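Local coordinates for protein COG0546: Predicted phosphatases (Streptococcus pneumoniae, PDB 2AH5) that is probably a phosphatase or related hydrolase of the haloacid dehalogenase superfamily, although its substrate has not been established, at residues D39-T42 and I43-F46; Y197-K201 and P202-L206; H150-A153 and P154-I158. All blocks are in the same frame, centred on the assembly; numbering follows the deposited sequence.

All three contacts are local: a short capped helix in contact 1, connecting turns in contacts 2 and 3; none touches another. Contact 1, on helix 40-45, and contact 3, between helix 139-149 and strand 157-161, are surface contacts on opposite sides of the chain's centre, with centres about 34 Å apart. Contact 2 is partly buried and, like contact 3, reaches the parallel sheet: one leaves an outermost strand, 197-199, the other enters its strand 157-161. Their chemistry differs accordingly. A carboxylate caps a helix start in contact 1, a glutamate reaches back to backbone NH groups beyond a strand end in contact 2, and a neutral glutamine amide braces the turn of contact 3.

Contact 1 of 3, residues D39-T42 and I43-F46; sequences DAKT and IRGF
The ring of Phe-46 lies alongside the side chain of Thr-42, with CZ 3.7 Å from the methyl CG2, while the carbonyl oxygen of Thr-42 sits over one face of the ring, near its rim. Thr-42 lies on the short helix 40-45, and Phe-46 just follows it; Asp-39 caps the helix at its start. The helix is part of the all-helical region following the first core strand, consistent with the cap domain of haloacid dehalogenase-like enzymes.

Asp-39 suits the N-cap because its short carboxylate can fold back onto the first turn. Asp-39 OD1 accepts the backbone N-H of Thr-42 almost straight, at 2.9 Å and 170°, and also takes the hydroxyl OG1 of Thr-42 at 2.9 Å, this time from above the carboxylate plane. Two donors thus grip one oxygen. Thr-42 can serve twice because its chi1 of -60° sets OG1 beside its own nitrogen, and the same rotation carries CG2 to the Phe-46 ring.

Behind the cap the backbone follows alpha-helical pairing: Ile-43 N bonds to Asp-39 O, Arg-44 N to Ala-40 O and Gly-45 N to Lys-41 O. At the far end the Thr-42 carbonyl takes weak bonds from Gly-45 N and Phe-46 N. Ile-43, the buried residue of the group, presses its branched side chain against His-23, Phe-26 and Thr-27 of helix 19-33, and Phe-46 meets the Phe-26 ring there too.

The long basic side chains suit the exposed flank. Arg-44, bent at chi3, folds back along the helix and lays one guanidinium face over Ala-40 O and Lys-41 CA. Arg-44 NH1 comes 3.6 Å from Ala-40 CB, and the like-charged Lys-41 NZ approaches the edge of the guanidinium in its plane, 3.8 Å from Arg-44 NH2.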
loop_
_atom_site.group_PDB
_atom_site.type_symbol
_atom_site.label_atom_id
_atom_site.label_comp_id
_atom_site.label_asym_id
_atom_site.label_seq_id
_atom_site.Cartn_x
_atom_site.Cartn_y
_atom_site.Cartn_z
ATOM N N ASP A 39 -6.594 -1.039 20.999
ATOM C CA ASP A 39 -6.042 -2.392 20.913
ATOM C C ASP A 39 -5.441 -2.704 19.527
ATOM O O ASP A 39 -5.604 -1.927 18.573
ATOM C CB ASP A 39 -7.072 -3.451 21.377
ATOM C CG ASP A 39 -8.333 -3.503 20.503
ATOM O OD1 ASP A 39 -8.254 -3.228 19.285
ATOM O OD2 ASP A 39 -9.418 -3.852 21.036
ATOM N N ALA A 40 -4.734 -3.824 19.431
ATOM C CA ALA A 40 -4.036 -4.217 18.207
ATOM C C ALA A 40 -4.970 -4.363 17.006
ATOM O O ALA A 40 -4.614 -3.971 15.891
ATOM C CB ALA A 40 -3.245 -5.501 18.443
ATOM N N LYS A 41 -6.170 -4.912 17.229
ATOM C CA LYS A 41 -7.133 -5.038 16.127
ATOM C C LYS A 41 -7.510 -3.666 15.587
ATOM O O LYS A 41 -7.438 -3.452 14.383
ATOM C CB LYS A 41 -8.379 -5.839 16.517
ATOM C CG LYS A 41 -9.080 -6.436 15.286
ATOM C CD LYS A 41 -10.294 -7.314 15.655
ATOM C CE LYS A 41 -10.028 -8.235 16.885
ATOM N NZ LYS A 41 -8.962 -9.276 16.682
ATOM N N THR A 42 -7.873 -2.747 16.478
ATOM C CA THR A 42 -8.187 -1.359 16.104
ATOM C C THR A 42 -7.048 -0.731 15.306
ATOM O O THR A 42 -7.283 -0.170 14.233
ATOM C CB THR A 42 -8.560 -0.511 17.343
ATOM O OG1 THR A 42 -9.706 -1.101 17.971
ATOM C CG2 THR A 42 -8.874 0.936 16.968
ATOM N N ILE A 43 -5.811 -0.857 15.796
ATOM C CA ILE A 43 -4.651 -0.274 15.084
ATOM C C ILE A 43 -4.394 -0.939 13.724
ATOM O O ILE A 43 -4.004 -0.263 12.757
ATOM C CB ILE A 43 -3.369 -0.175 15.983
ATOM C CG1 ILE A 43 -3.634 0.780 17.154
ATOM C CG2 ILE A 43 -2.138 0.300 15.164
ATOM C CD1 ILE A 43 -2.568 0.760 18.264
ATOM N N ARG A 44 -4.667 -2.246 13.625
ATOM C CA ARG A 44 -4.641 -2.936 12.326
ATOM C C ARG A 44 -5.563 -2.248 11.308
ATOM O O ARG A 44 -5.232 -2.133 10.110
ATOM C CB ARG A 44 -5.034 -4.420 12.489
ATOM C CG ARG A 44 -3.874 -5.296 12.943
ATOM C CD ARG A 44 -4.109 -6.799 12.693
ATOM N NE ARG A 44 -4.963 -7.448 13.696
ATOM C CZ ARG A 44 -4.599 -7.720 14.947
ATOM N NH1 ARG A 44 -3.396 -7.381 15.387
ATOM N NH2 ARG A 44 -5.451 -8.314 15.772
ATOM N N GLY A 45 -6.702 -1.771 11.809
ATOM C CA GLY A 45 -7.707 -1.089 11.020
ATOM C C GLY A 45 -7.232 0.262 10.525
ATOM O O GLY A 45 -7.773 0.787 9.558
ATOM N N PHE A 46 -6.219 0.831 11.197
ATOM C CA PHE A 46 -5.593 2.083 10.747
ATOM C C PHE A 46 -4.534 1.914 9.626
ATOM O O PHE A 46 -3.938 2.904 9.176
ATOM C CB PHE A 46 -4.925 2.834 11.912
ATOM C CG PHE A 46 -5.837 3.202 13.063
ATOM C CD1 PHE A 46 -7.228 3.185 12.950
ATOM C CD2 PHE A 46 -5.266 3.616 14.279
ATOM C CE1 PHE A 46 -8.040 3.540 14.044
ATOM C CE2 PHE A 46 -6.069 3.983 15.372
ATOM C CZ PHE A 46 -7.450 3.938 15.256
#

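Contact 2 of 3, residues Y197-K201 and P202-L206; sequences YIAHK and PLEVL
With chi1 at -166° and an extended chain beyond CG, Glu-204 sends its carboxylate back across the turn to His-200, whose own chi1 of 72° tucks its ring between backbone nitrogen and carbonyl. The two side chains cross at about a right angle. Glu-204 OE1 accepts the backbone N-H of His-200 at 2.8 Å, from above the carboxylate plane, and takes a weak bond from Lys-201 N. Glutamate fits here because its chain is long enough to reach these amides from the start of the following helix. Glu-204 N donates in return to Lys-201 O (3.0 Å), closing the bend around Pro-202, whose ring restricts the chain as it turns and packs on Trp-182.

From the strand side, Tyr-197 OH donates to Glu-204 O at 2.7 Å, with that oxygen at the ring's edge, near its plane. The small Ala-199 lets Val-205 come close, Ala-199 CB to Val-205 CG2 3.8 Å, and Val-205 also rests on Leu-178. Backbone bonds tie Tyr-197 and Ala-199 to Ala-179 in the neighbouring strand. This is a strand-to-helix turn at the edge of a parallel alpha/beta sheet, as in the Rossmann-like core of haloacid dehalogenase relatives.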
loop_
_atom_site.group_PDB
_atom_site.type_symbol
_atom_site.label_atom_id
_atom_site.label_comp_id
_atom_site.label_asym_id
_atom_site.label_seq_id
_atom_site.Cartn_x
_atom_site.Cartn_y
_atom_site.Cartn_z
ATOM N N TYR A 197 -9.129 -11.283 -9.719
ATOM C CA TYR A 197 -8.433 -12.471 -9.239
ATOM C C TYR A 197 -8.135 -12.219 -7.766
ATOM O O TYR A 197 -8.081 -11.062 -7.318
ATOM C CB TYR A 197 -7.141 -12.667 -10.021
ATOM C CG TYR A 197 -6.433 -13.976 -9.749
ATOM C CD1 TYR A 197 -6.754 -15.148 -10.474
ATOM C CD2 TYR A 197 -5.421 -14.041 -8.797
ATOM C CE1 TYR A 197 -6.078 -16.352 -10.232
ATOM C CE2 TYR A 197 -4.745 -15.234 -8.543
ATOM C CZ TYR A 197 -5.078 -16.368 -9.257
ATOM O OH TYR A 197 -4.391 -17.520 -8.956
ATOM N N ILE A 198 -7.961 -13.298 -7.002
ATOM C CA ILE A 198 -7.692 -13.154 -5.565
ATOM C C ILE A 198 -6.612 -14.145 -5.142
ATOM O O ILE A 198 -6.527 -15.233 -5.702
ATOM C CB ILE A 198 -8.988 -13.295 -4.693
ATOM C CG1 ILE A 198 -8.706 -12.973 -3.214
ATOM C CG2 ILE A 198 -9.608 -14.649 -4.857
ATOM C CD1 ILE A 198 -9.945 -12.396 -2.450
ATOM N N ALA A 199 -5.780 -13.763 -4.177
ATOM C CA ALA A 199 -4.698 -14.633 -3.709
ATOM C C ALA A 199 -4.507 -14.509 -2.221
ATOM O O ALA A 199 -4.381 -13.405 -1.699
ATOM C CB ALA A 199 -3.370 -14.305 -4.403
ATOM N N HIS A 200 -4.399 -15.645 -1.545
ATOM C CA HIS A 200 -4.040 -15.607 -0.124
ATOM C C HIS A 200 -2.540 -15.833 0.143
ATOM O O HIS A 200 -2.077 -15.678 1.278
ATOM C CB HIS A 200 -4.933 -16.542 0.733
ATOM C CG HIS A 200 -4.661 -18.004 0.559
ATOM N ND1 HIS A 200 -5.052 -18.710 -0.558
ATOM C CD2 HIS A 200 -4.079 -18.904 1.386
ATOM C CE1 HIS A 200 -4.699 -19.978 -0.424
ATOM N NE2 HIS A 200 -4.095 -20.119 0.742
ATOM N N LYS A 201 -1.807 -16.205 -0.908
ATOM C CA LYS A 201 -0.379 -16.442 -0.846
ATOM C C LYS A 201 0.290 -15.837 -2.077
ATOM O O LYS A 201 -0.257 -15.936 -3.182
ATOM C CB LYS A 201 -0.067 -17.945 -0.857
ATOM C CG LYS A 201 -0.355 -18.693 0.431
ATOM C CD LYS A 201 -0.106 -20.169 0.149
ATOM C CE LYS A 201 0.525 -20.896 1.339
ATOM N NZ LYS A 201 0.783 -22.337 1.002
ATOM N N PRO A 202 1.482 -15.248 -1.907
ATOM C CA PRO A 202 2.140 -14.596 -3.048
ATOM C C PRO A 202 2.231 -15.430 -4.317
ATOM O O PRO A 202 1.935 -14.898 -5.378
ATOM C CB PRO A 202 3.527 -14.248 -2.498
ATOM C CG PRO A 202 3.221 -13.958 -1.032
ATOM C CD PRO A 202 2.282 -15.083 -0.676
ATOM N N LEU A 203 2.615 -16.712 -4.242
ATOM C CA LEU A 203 2.806 -17.492 -5.492
ATOM C C LEU A 203 1.506 -17.860 -6.215
ATOM O O LEU A 203 1.492 -18.142 -7.444
ATOM C CB LEU A 203 3.763 -18.695 -5.318
ATOM C CG LEU A 203 5.165 -18.379 -4.769
ATOM C CD1 LEU A 203 6.055 -19.636 -4.801
ATOM C CD2 LEU A 203 5.851 -17.227 -5.496
ATOM N N GLU A 204 0.391 -17.743 -5.499
ATOM C CA GLU A 204 -0.914 -17.892 -6.129
ATOM C C GLU A 204 -1.165 -16.760 -7.203
ATOM O O GLU A 204 -1.879 -16.946 -8.188
ATOM C CB GLU A 204 -1.947 -17.850 -5.032
ATOM C CG GLU A 204 -3.293 -18.311 -5.434
ATOM C CD GLU A 204 -4.258 -18.288 -4.260
ATOM O OE1 GLU A 204 -3.844 -17.938 -3.117
ATOM O OE2 GLU A 204 -5.426 -18.610 -4.516
ATOM N N VAL A 205 -0.511 -15.618 -7.006
ATOM C CA VAL A 205 -0.653 -14.465 -7.913
ATOM C C VAL A 205 -0.223 -14.843 -9.332
ATOM O O VAL A 205 -0.764 -14.369 -10.328
ATOM C CB VAL A 205 0.181 -13.261 -7.422
ATOM C CG1 VAL A 205 0.202 -12.160 -8.476
ATOM C CG2 VAL A 205 -0.396 -12.684 -6.113
ATOM N N LEU A 206 0.769 -15.718 -9.407
ATOM C CA LEU A 206 1.465 -16.009 -10.655
ATOM C C LEU A 206 0.562 -16.698 -11.652
ATOM O O LEU A 206 0.676 -16.468 -12.843
ATOM C CB LEU A 206 2.671 -16.889 -10.362
ATOM C CG LEU A 206 3.789 -16.159 -9.655
ATOM C CD1 LEU A 206 4.819 -17.194 -9.203
ATOM C CD2 LEU A 206 4.429 -15.112 -10.594
#

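Contact 3 of 3, residues H150-A153 and P154-I158; sequences HQLA and PEQAI
Gln-156 and Ala-153 grip each other twice. The amide oxygen OE1 of Gln-156 accepts the backbone N-H of Ala-153 at 3.0 Å and 161°, and Gln-156 N donates back to Ala-153 O at 2.9 Å, approaching from above the carbonyl plane. A glutamine suits this place: extended beyond CG, it is long enough to span the turn from its far end, and its carbonyl serves an amide N-H without bringing in a charge. The methyl CD2 of Leu-152 lies against the same amide, 3.8 Å from Gln-156 NE2, the two side chains slanting across one another. Ala-153 is small enough for Glu-155, bent at chi2 (73°), to bring OE1 within 3.5 Å of its CB.

Between the two gripping residues, Pro-154 starts a single 3-10 turn, its ring holding phi near the helical value. The turn links helix 139-149 to strand 157-161, a helix-to-strand connection of the alpha/beta core. Upstream, Gln-151 takes a positive phi as the C-prime residue of a Schellman motif that ends the helix, with Leu-152 N reaching Leu-147 O. Leu-152 then turns inward onto Ala-6 and Phe-8 of strand 6-9. Downstream, Ala-157 N bonds to Pro-154 O at 3.1 Å. The backbone of Gln-156 pairs with Thr-5 and Ala-6, and Ser-3 OG binds Glu-155 O.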
loop_
_atom_site.group_PDB
_atom_site.type_symbol
_atom_site.label_atom_id
_atom_site.label_comp_id
_atom_site.label_asym_id
_atom_site.label_seq_id
_atom_site.Cartn_x
_atom_site.Cartn_y
_atom_site.Cartn_z
ATOM N N HIS A 150 3.801 6.271 -18.266
ATOM C CA HIS A 150 4.297 5.103 -18.995
ATOM C C HIS A 150 3.499 4.781 -20.247
ATOM O O HIS A 150 3.676 3.711 -20.858
ATOM C CB HIS A 150 4.506 3.909 -18.055
ATOM C CG HIS A 150 5.594 4.164 -17.072
ATOM N ND1 HIS A 150 6.926 4.135 -17.428
ATOM C CD2 HIS A 150 5.552 4.609 -15.793
ATOM C CE1 HIS A 150 7.662 4.471 -16.381
ATOM N NE2 HIS A 150 6.850 4.771 -15.378
ATOM N N GLN A 151 2.634 5.722 -20.615
ATOM C CA GLN A 151 1.905 5.683 -21.877
ATOM C C GLN A 151 1.085 4.400 -21.967
ATOM O O GLN A 151 1.125 3.716 -22.979
ATOM C CB GLN A 151 2.889 5.772 -23.051
ATOM C CG GLN A 151 3.539 7.131 -23.202
ATOM C CD GLN A 151 4.499 7.188 -24.388
ATOM O OE1 GLN A 151 4.167 6.795 -25.510
ATOM N NE2 GLN A 151 5.685 7.719 -24.143
ATOM N N LEU A 152 0.380 4.090 -20.875
ATOM C CA LEU A 152 -0.474 2.909 -20.780
ATOM C C LEU A 152 -1.934 3.298 -20.774
ATOM O O LEU A 152 -2.332 4.240 -20.066
ATOM C CB LEU A 152 -0.183 2.153 -19.467
ATOM C CG LEU A 152 1.203 1.561 -19.247
ATOM C CD1 LEU A 152 1.414 1.251 -17.761
ATOM C CD2 LEU A 152 1.324 0.276 -20.096
ATOM N N ALA A 153 -2.733 2.536 -21.514
ATOM C CA ALA A 153 -4.206 2.561 -21.388
ATOM C C ALA A 153 -4.594 1.738 -20.166
ATOM O O ALA A 153 -3.901 0.786 -19.826
ATOM C CB ALA A 153 -4.864 2.000 -22.617
ATOM N N PRO A 154 -5.680 2.122 -19.485
ATOM C CA PRO A 154 -6.019 1.431 -18.234
ATOM C C PRO A 154 -6.179 -0.093 -18.406
ATOM O O PRO A 154 -5.838 -0.870 -17.512
ATOM C CB PRO A 154 -7.344 2.070 -17.843
ATOM C CG PRO A 154 -7.348 3.387 -18.497
ATOM C CD PRO A 154 -6.639 3.192 -19.793
ATOM N N GLU A 155 -6.651 -0.501 -19.583
ATOM C CA GLU A 155 -6.866 -1.899 -19.917
ATOM C C GLU A 155 -5.576 -2.738 -19.845
ATOM O O GLU A 155 -5.619 -3.963 -19.657
ATOM C CB GLU A 155 -7.511 -1.972 -21.306
ATOM C CG GLU A 155 -8.924 -1.324 -21.387
ATOM C CD GLU A 155 -8.978 0.240 -21.339
ATOM O OE1 GLU A 155 -8.052 0.954 -21.757
ATOM O OE2 GLU A 155 -10.001 0.770 -20.877
ATOM N N GLN A 156 -4.428 -2.067 -19.956
ATOM C CA GLN A 156 -3.138 -2.730 -19.957
ATOM C C GLN A 156 -2.519 -2.892 -18.562
ATOM O O GLN A 156 -1.415 -3.440 -18.459
ATOM C CB GLN A 156 -2.117 -1.957 -20.792
ATOM C CG GLN A 156 -2.375 -1.835 -22.271
ATOM C CD GLN A 156 -1.303 -0.934 -22.875
ATOM O OE1 GLN A 156 -1.516 0.262 -23.028
ATOM N NE2 GLN A 156 -0.116 -1.490 -23.115
ATOM N N ALA A 157 -3.187 -2.390 -17.512
ATOM C CA ALA A 157 -2.619 -2.486 -16.167
ATOM C C ALA A 157 -3.513 -3.283 -15.191
ATOM O O ALA A 157 -4.718 -3.461 -15.423
ATOM C CB ALA A 157 -2.318 -1.091 -15.607
ATOM N N ILE A 158 -2.900 -3.744 -14.106
ATOM C CA ILE A 158 -3.616 -4.383 -13.004
ATOM C C ILE A 158 -2.916 -3.911 -11.741
ATOM O O ILE A 158 -1.701 -3.706 -11.747
ATOM C CB ILE A 158 -3.624 -5.951 -13.141
ATOM C CG1 ILE A 158 -4.436 -6.635 -12.016
ATOM C CG2 ILE A 158 -2.219 -6.545 -13.231
ATOM C CD1 ILE A 158 -4.861 -8.076 -12.415
HETATM O O HOH W 1 -0.696 1.921 -24.606
#